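Local atomic coordinates of Peptide/nickel transport system substrate-binding protein (Listeria monocytogenes serotype 1/2a, PDB entry 5KZT), a protein that probably captures peptides outside the cell for uptake, as an OppA-type solute-binding protein of a peptide transport system, and is seen here with a peptide bound. Residues Val42-Glu47 with Tyr519-Thr524; Glu195-Thr200 with Thr207-Asp212. All coordinates share one frame; numbering follows the deposited sequence.

Interaction 1. Residues Val42-Glu47 with Tyr519-Thr524; sequences VNQTNE and YTYKET
Gln-44, near the C-terminal end of helix 36-45, lays its side-chain amide over one face of the Tyr-521 ring, the two planes only 32° apart. The chain is bent at chi2 (-49°), which brings CD to 3.4 Å from CD2 of Tyr-521 and leaves the two ends of the amide pointing at the backbone of 519-521. There it works as a two-pronged clamp. Its OE1 accepts from the backbone N of Tyr-521 at 3.0 Å in an almost straight bond (175° at the hydrogen), while its NE2 donates a hydrogen bond to the carbonyl O of Tyr-519 at 2.8 Å, coming from above the carbonyl plane. NE2 also donates to Asn-40 O, one turn back in the helix, so both ends of the amide are held and its rotation is set.

Asn-43 reaches the same Tyr-519 oxygen from the opposite face of the carbonyl, its ND2 at 3.0 Å. That nitrogen also makes a weak bond to OG1 of Thr-520, a hydroxyl whose stronger partner is Asn-513.

Further along, Glu-47 OE1 and Lys-522 NZ are bridged by a water, and both also bond to Tyr-214 OH. The contact thus fastens the C-terminal segment to the helix end mainly through amide groups: one carbonyl oxygen takes two N-H donors, and the buried polar end of Gln-44 is satisfied at both of its atoms.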
loop_
_atom_site.group_PDB
_atom_site.type_symbol
_atom_site.label_atom_id
_atom_site.label_comp_id
_atom_site.label_asym_id
_atom_site.label_seq_id
_atom_site.Cartn_x
_atom_site.Cartn_y
_atom_site.Cartn_z
ATOM N N VAL A 42 -12.235 -1.540 -0.244
ATOM C CA VAL A 42 -12.855 -1.497 1.075
ATOM C C VAL A 42 -13.006 -0.068 1.620
ATOM O O VAL A 42 -13.903 0.193 2.437
ATOM C CB VAL A 42 -12.182 -2.415 2.127
ATOM C CG1 VAL A 42 -12.205 -3.857 1.665
ATOM C CG2 VAL A 42 -10.785 -1.961 2.463
ATOM N N ASN A 43 -12.169 0.871 1.175
ATOM C CA ASN A 43 -12.374 2.272 1.564
ATOM C C ASN A 43 -13.684 2.906 1.064
ATOM O O ASN A 43 -14.182 3.861 1.670
ATOM C CB ASN A 43 -11.217 3.157 1.138
ATOM C CG ASN A 43 -11.202 4.470 1.892
ATOM O OD1 ASN A 43 -11.248 4.482 3.126
ATOM N ND2 ASN A 43 -11.167 5.587 1.169
ATOM N N GLN A 44 -14.236 2.384 -0.023
ATOM C CA GLN A 44 -15.512 2.883 -0.549
ATOM C C GLN A 44 -16.721 2.222 0.111
ATOM O O GLN A 44 -17.805 2.819 0.184
ATOM C CB GLN A 44 -15.615 2.651 -2.053
ATOM C CG GLN A 44 -14.346 2.904 -2.852
ATOM C CD GLN A 44 -13.670 4.230 -2.548
ATOM O OE1 GLN A 44 -14.324 5.250 -2.339
ATOM N NE2 GLN A 44 -12.350 4.229 -2.563
ATOM N N THR A 45 -16.531 0.969 0.524
ATOM C CA THR A 45 -17.622 0.097 0.963
ATOM C C THR A 45 -17.728 -0.015 2.479
ATOM O O THR A 45 -18.732 -0.487 3.006
ATOM C CB THR A 45 -17.471 -1.306 0.345
ATOM O OG1 THR A 45 -16.277 -1.923 0.793
ATOM C CG2 THR A 45 -17.387 -1.227 -1.153
ATOM N N ASN A 46 -16.691 0.427 3.182
ATOM C CA ASN A 46 -16.667 0.326 4.628
ATOM C C ASN A 46 -16.016 1.555 5.213
ATOM O O ASN A 46 -15.398 2.342 4.495
ATOM C CB ASN A 46 -15.923 -0.932 5.022
ATOM C CG ASN A 46 -16.670 -2.183 4.612
ATOM O OD1 ASN A 46 -16.453 -2.723 3.530
ATOM N ND2 ASN A 46 -17.600 -2.610 5.444
ATOM N N GLU A 47 -16.170 1.721 6.520
ATOM C CA GLU A 47 -15.745 2.940 7.160
ATOM C C GLU A 47 -15.409 2.690 8.627
ATOM O O GLU A 47 -16.086 1.927 9.302
ATOM C CB GLU A 47 -16.855 3.991 7.021
ATOM C CG GLU A 47 -16.526 5.385 7.561
ATOM C CD GLU A 47 -17.695 6.332 7.407
ATOM O OE1 GLU A 47 -17.800 6.992 6.340
ATOM O OE2 GLU A 47 -18.528 6.396 8.332
ATOM N N TYR A 519 -8.148 6.512 -2.988
ATOM C CA TYR A 519 -9.241 7.423 -3.331
ATOM C C TYR A 519 -10.407 7.313 -2.376
ATOM O O TYR A 519 -10.591 6.290 -1.704
ATOM C CB TYR A 519 -9.724 7.174 -4.764
ATOM C CG TYR A 519 -8.693 7.526 -5.797
ATOM C CD1 TYR A 519 -7.744 6.595 -6.217
ATOM C CD2 TYR A 519 -8.645 8.812 -6.352
ATOM C CE1 TYR A 519 -6.789 6.925 -7.177
ATOM C CE2 TYR A 519 -7.670 9.155 -7.288
ATOM C CZ TYR A 519 -6.751 8.214 -7.697
ATOM O OH TYR A 519 -5.801 8.555 -8.656
ATOM N N THR A 520 -11.179 8.392 -2.304
ATOM C CA THR A 520 -12.471 8.383 -1.629
ATOM C C THR A 520 -13.465 8.962 -2.623
ATOM O O THR A 520 -13.395 10.154 -2.947
ATOM C CB THR A 520 -12.450 9.201 -0.338
ATOM O OG1 THR A 520 -11.465 8.652 0.555
ATOM C CG2 THR A 520 -13.838 9.179 0.340
ATOM N N TYR A 521 -14.362 8.110 -3.122
ATOM C CA TYR A 521 -15.350 8.515 -4.115
ATOM C C TYR A 521 -16.626 9.086 -3.507
ATOM O O TYR A 521 -17.513 9.508 -4.265
ATOM C CB TYR A 521 -15.745 7.340 -5.012
ATOM C CG TYR A 521 -14.591 6.620 -5.657
ATOM C CD1 TYR A 521 -13.537 7.326 -6.270
ATOM C CD2 TYR A 521 -14.552 5.247 -5.682
ATOM C CE1 TYR A 521 -12.475 6.658 -6.872
ATOM C CE2 TYR A 521 -13.497 4.565 -6.288
ATOM C CZ TYR A 521 -12.460 5.269 -6.876
ATOM O OH TYR A 521 -11.418 4.559 -7.442
ATOM N N LYS A 522 -16.716 9.089 -2.174
ATOM C CA LYS A 522 -17.929 9.439 -1.425
ATOM C C LYS A 522 -18.646 10.660 -1.988
ATOM O O LYS A 522 -19.837 10.574 -2.220
ATOM C CB LYS A 522 -17.598 9.667 0.053
ATOM C CG LYS A 522 -18.768 10.028 0.944
ATOM C CD LYS A 522 -18.305 10.278 2.373
ATOM C CE LYS A 522 -19.410 10.942 3.171
ATOM N NZ LYS A 522 -19.068 11.057 4.611
ATOM N N GLU A 523 -17.929 11.767 -2.194
ATOM C CA GLU A 523 -18.565 13.047 -2.582
ATOM C C GLU A 523 -18.202 13.474 -3.994
ATOM O O GLU A 523 -18.435 14.613 -4.382
ATOM C CB GLU A 523 -18.223 14.146 -1.575
ATOM C CG GLU A 523 -18.638 13.806 -0.146
ATOM C CD GLU A 523 -18.651 15.017 0.787
ATOM O OE1 GLU A 523 -19.384 15.983 0.529
ATOM O OE2 GLU A 523 -17.968 14.992 1.827
ATOM N N THR A 524 -17.633 12.556 -4.767
ATOM C CA THR A 524 -17.383 12.764 -6.175
ATOM C C THR A 524 -18.706 12.907 -6.918
ATOM O O THR A 524 -19.711 12.289 -6.556
ATOM C CB THR A 524 -16.563 11.588 -6.718
ATOM O OG1 THR A 524 -15.389 11.491 -5.912
ATOM C CG2 THR A 524 -16.184 11.756 -8.190
HETATM O O HOH W 1 -17.079 9.790 6.075
#

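Interaction 2. Residues Glu195-Thr200 with Thr207-Asp212; sequences ELKDWT and TYVKND
Glu-195 and Val-209 pair through both backbone N-H groups in a beta hairpin whose arms, strands 194-197 and 205-210, run antiparallel. Glu-195 N reaches Val-209 O at 2.7 Å, with the return bond from Val-209 N to Glu-195 O at 2.8 Å; both donors lie in the plane of the carbonyl they meet. Lys-197 and Thr-207 form the next hydrogen-bonded pair, nearer the turn. Just past the end of strand 194-197, Asp-198 reaches across to Thr-207: its OD2 accepts a hydrogen bond from Thr-207 OG1 at 2.7 Å through its anti lone pair. Between the two hydrogen-bonded pairs Leu-196 and Tyr-208 are a non-hydrogen-bonded pair on the other face, where CD1 of Leu-196 sits 3.9 Å from CE1 of the tyrosine ring.

The face carrying Glu-195, Lys-197, Thr-207 and Val-209 is more polar. With chi1 at -63°, Lys-197 brings its CG to 4.1 Å from CG2 of Val-209; bends further out, at chi2 and chi4, accompany a long salt bridge from NZ to Glu-195 OE1. That same carboxylate oxygen takes a water that also accepts from Asp-212 N, linking strand 194-197 to the residues that follow strand 205-210. CG of Glu-195 rests against Asn-211 CB.

Farther out, strand 224-229 flanks 205-210 on its other edge, and helix 36-45 covers the Leu-196 and Tyr-208 face. The amide of Asn-211 is in turn held at both ends, OD1 accepting from Lys-213 N and ND2 donating to Gly-192 O.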
loop_
_atom_site.group_PDB
_atom_site.type_symbol
_atom_site.label_atom_id
_atom_site.label_comp_id
_atom_site.label_asym_id
_atom_site.label_seq_id
_atom_site.Cartn_x
_atom_site.Cartn_y
_atom_site.Cartn_z
ATOM N N GLU A 195 -22.050 0.046 -1.679
ATOM C CA GLU A 195 -22.015 -1.405 -1.646
ATOM C C GLU A 195 -21.210 -1.903 -2.852
ATOM O O GLU A 195 -21.265 -1.274 -3.913
ATOM C CB GLU A 195 -23.419 -1.951 -1.795
ATOM C CG GLU A 195 -24.375 -1.489 -0.723
ATOM C CD GLU A 195 -25.688 -2.223 -0.805
ATOM O OE1 GLU A 195 -26.457 -1.976 -1.765
ATOM O OE2 GLU A 195 -25.939 -3.045 0.093
ATOM N N LEU A 196 -20.513 -3.032 -2.695
ATOM C CA LEU A 196 -19.857 -3.727 -3.807
ATOM C C LEU A 196 -20.804 -4.757 -4.401
ATOM O O LEU A 196 -21.452 -5.487 -3.670
ATOM C CB LEU A 196 -18.546 -4.405 -3.382
ATOM C CG LEU A 196 -17.590 -4.893 -4.474
ATOM C CD1 LEU A 196 -16.962 -3.715 -5.214
ATOM C CD2 LEU A 196 -16.481 -5.762 -3.911
ATOM N N LYS A 197 -20.890 -4.786 -5.729
ATOM C CA LYS A 197 -21.695 -5.757 -6.464
ATOM C C LYS A 197 -20.851 -6.311 -7.597
ATOM O O LYS A 197 -19.859 -5.703 -7.991
ATOM C CB LYS A 197 -22.936 -5.099 -7.100
ATOM C CG LYS A 197 -23.931 -4.493 -6.139
ATOM C CD LYS A 197 -24.665 -5.560 -5.334
ATOM C CE LYS A 197 -25.777 -4.971 -4.473
ATOM N NZ LYS A 197 -25.781 -5.575 -3.117
ATOM N N ASP A 198 -21.281 -7.463 -8.108
ATOM C CA ASP A 198 -20.781 -8.064 -9.354
ATOM C C ASP A 198 -19.345 -8.579 -9.291
ATOM O O ASP A 198 -18.770 -8.876 -10.326
ATOM C CB ASP A 198 -20.919 -7.087 -10.539
ATOM C CG ASP A 198 -22.323 -6.529 -10.675
ATOM O OD1 ASP A 198 -23.269 -7.318 -10.651
ATOM O OD2 ASP A 198 -22.480 -5.309 -10.830
ATOM N N TRP A 199 -18.769 -8.691 -8.096
ATOM C CA TRP A 199 -17.417 -9.204 -7.960
ATOM C C TRP A 199 -17.563 -10.661 -7.553
ATOM O O TRP A 199 -18.118 -10.945 -6.478
ATOM C CB TRP A 199 -16.620 -8.403 -6.921
ATOM C CG TRP A 199 -15.223 -8.867 -6.772
ATOM C CD1 TRP A 199 -14.297 -9.007 -7.765
ATOM C CD2 TRP A 199 -14.588 -9.290 -5.571
ATOM N NE1 TRP A 199 -13.116 -9.481 -7.250
ATOM C CE2 TRP A 199 -13.259 -9.648 -5.901
ATOM C CE3 TRP A 199 -14.996 -9.369 -4.233
ATOM C CZ2 TRP A 199 -12.337 -10.113 -4.941
ATOM C CZ3 TRP A 199 -14.075 -9.843 -3.269
ATOM C CH2 TRP A 199 -12.758 -10.203 -3.642
ATOM N N THR A 200 -17.047 -11.564 -8.394
ATOM C CA THR A 200 -17.070 -13.023 -8.146
ATOM C C THR A 200 -15.917 -13.507 -7.300
ATOM O O THR A 200 -15.894 -14.682 -6.925
ATOM C CB THR A 200 -17.030 -13.879 -9.460
ATOM O OG1 THR A 200 -15.699 -13.912 -10.045
ATOM C CG2 THR A 200 -18.010 -13.364 -10.454
ATOM N N THR A 207 -18.464 -3.382 -9.289
ATOM C CA THR A 207 -19.365 -2.238 -9.274
ATOM C C THR A 207 -19.559 -1.705 -7.861
ATOM O O THR A 207 -19.691 -2.481 -6.921
ATOM C CB THR A 207 -20.747 -2.641 -9.822
ATOM O OG1 THR A 207 -20.569 -3.393 -11.014
ATOM C CG2 THR A 207 -21.608 -1.437 -10.126
ATOM N N TYR A 208 -19.575 -0.380 -7.729
ATOM C CA TYR A 208 -19.943 0.275 -6.491
ATOM C C TYR A 208 -21.317 0.835 -6.717
ATOM O O TYR A 208 -21.549 1.472 -7.750
ATOM C CB TYR A 208 -18.981 1.415 -6.168
ATOM C CG TYR A 208 -17.546 0.985 -5.932
ATOM C CD1 TYR A 208 -17.168 0.384 -4.733
ATOM C CD2 TYR A 208 -16.556 1.186 -6.902
ATOM C CE1 TYR A 208 -15.870 -0.007 -4.508
ATOM C CE2 TYR A 208 -15.242 0.801 -6.669
ATOM C CZ TYR A 208 -14.914 0.215 -5.458
ATOM O OH TYR A 208 -13.628 -0.158 -5.238
ATOM N N VAL A 209 -22.232 0.608 -5.778
ATOM C CA VAL A 209 -23.559 1.207 -5.872
ATOM C C VAL A 209 -23.810 1.973 -4.594
ATOM O O VAL A 209 -23.471 1.498 -3.512
ATOM C CB VAL A 209 -24.669 0.160 -6.115
ATOM C CG1 VAL A 209 -26.008 0.851 -6.300
ATOM C CG2 VAL A 209 -24.372 -0.647 -7.375
ATOM N N LYS A 210 -24.384 3.174 -4.728
ATOM C CA LYS A 210 -24.694 4.007 -3.563
ATOM C C LYS A 210 -25.441 3.190 -2.502
ATOM O O LYS A 210 -26.444 2.540 -2.801
ATOM C CB LYS A 210 -25.520 5.243 -3.969
ATOM C CG LYS A 210 -25.990 6.090 -2.791
ATOM C CD LYS A 210 -26.525 7.450 -3.202
ATOM C CE LYS A 210 -27.193 8.105 -2.003
ATOM N NZ LYS A 210 -27.554 9.534 -2.170
ATOM N N ASN A 211 -24.933 3.231 -1.273
ATOM C CA ASN A 211 -25.482 2.466 -0.156
ATOM C C ASN A 211 -26.623 3.254 0.483
ATOM O O ASN A 211 -26.383 4.272 1.110
ATOM C CB ASN A 211 -24.372 2.178 0.866
ATOM C CG ASN A 211 -24.854 1.384 2.068
ATOM O OD1 ASN A 211 -26.006 0.951 2.132
ATOM N ND2 ASN A 211 -23.967 1.196 3.034
ATOM N N ASP A 212 -27.851 2.762 0.343
ATOM C CA ASP A 212 -29.032 3.418 0.918
ATOM C C ASP A 212 -29.112 3.310 2.451
ATOM O O ASP A 212 -29.893 4.022 3.069
ATOM C CB ASP A 212 -30.312 2.869 0.277
ATOM C CG ASP A 212 -31.435 3.891 0.231
ATOM O OD1 ASP A 212 -31.951 4.305 1.296
ATOM O OD2 ASP A 212 -31.824 4.282 -0.891
HETATM O O HOH W 2 -28.281 0.274 -0.835
#

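Interaction 2 is nested within the long loop of chain that interaction 1 closes, and their centres lie about 12 Å apart on the same side of the molecule. Helix 36-45 joins them: Gln-44 serves both, meeting 519-524 with its amide and Tyr-208 with its CB, which lies 3.6 Å from CE1 of Tyr-208, and Thr-45 packs on the hairpin, its CG2 3.9 Å from Leu-196 N. Tyr-208 also comes near Tyr-521. The hairpin supplies two neighbouring strands of a four-stranded mixed sheet that ends in strand 16-21. An early helix, a sheet from the first half of the sequence and the C-terminal segment are therefore packed together in one part of this solute-binding protein.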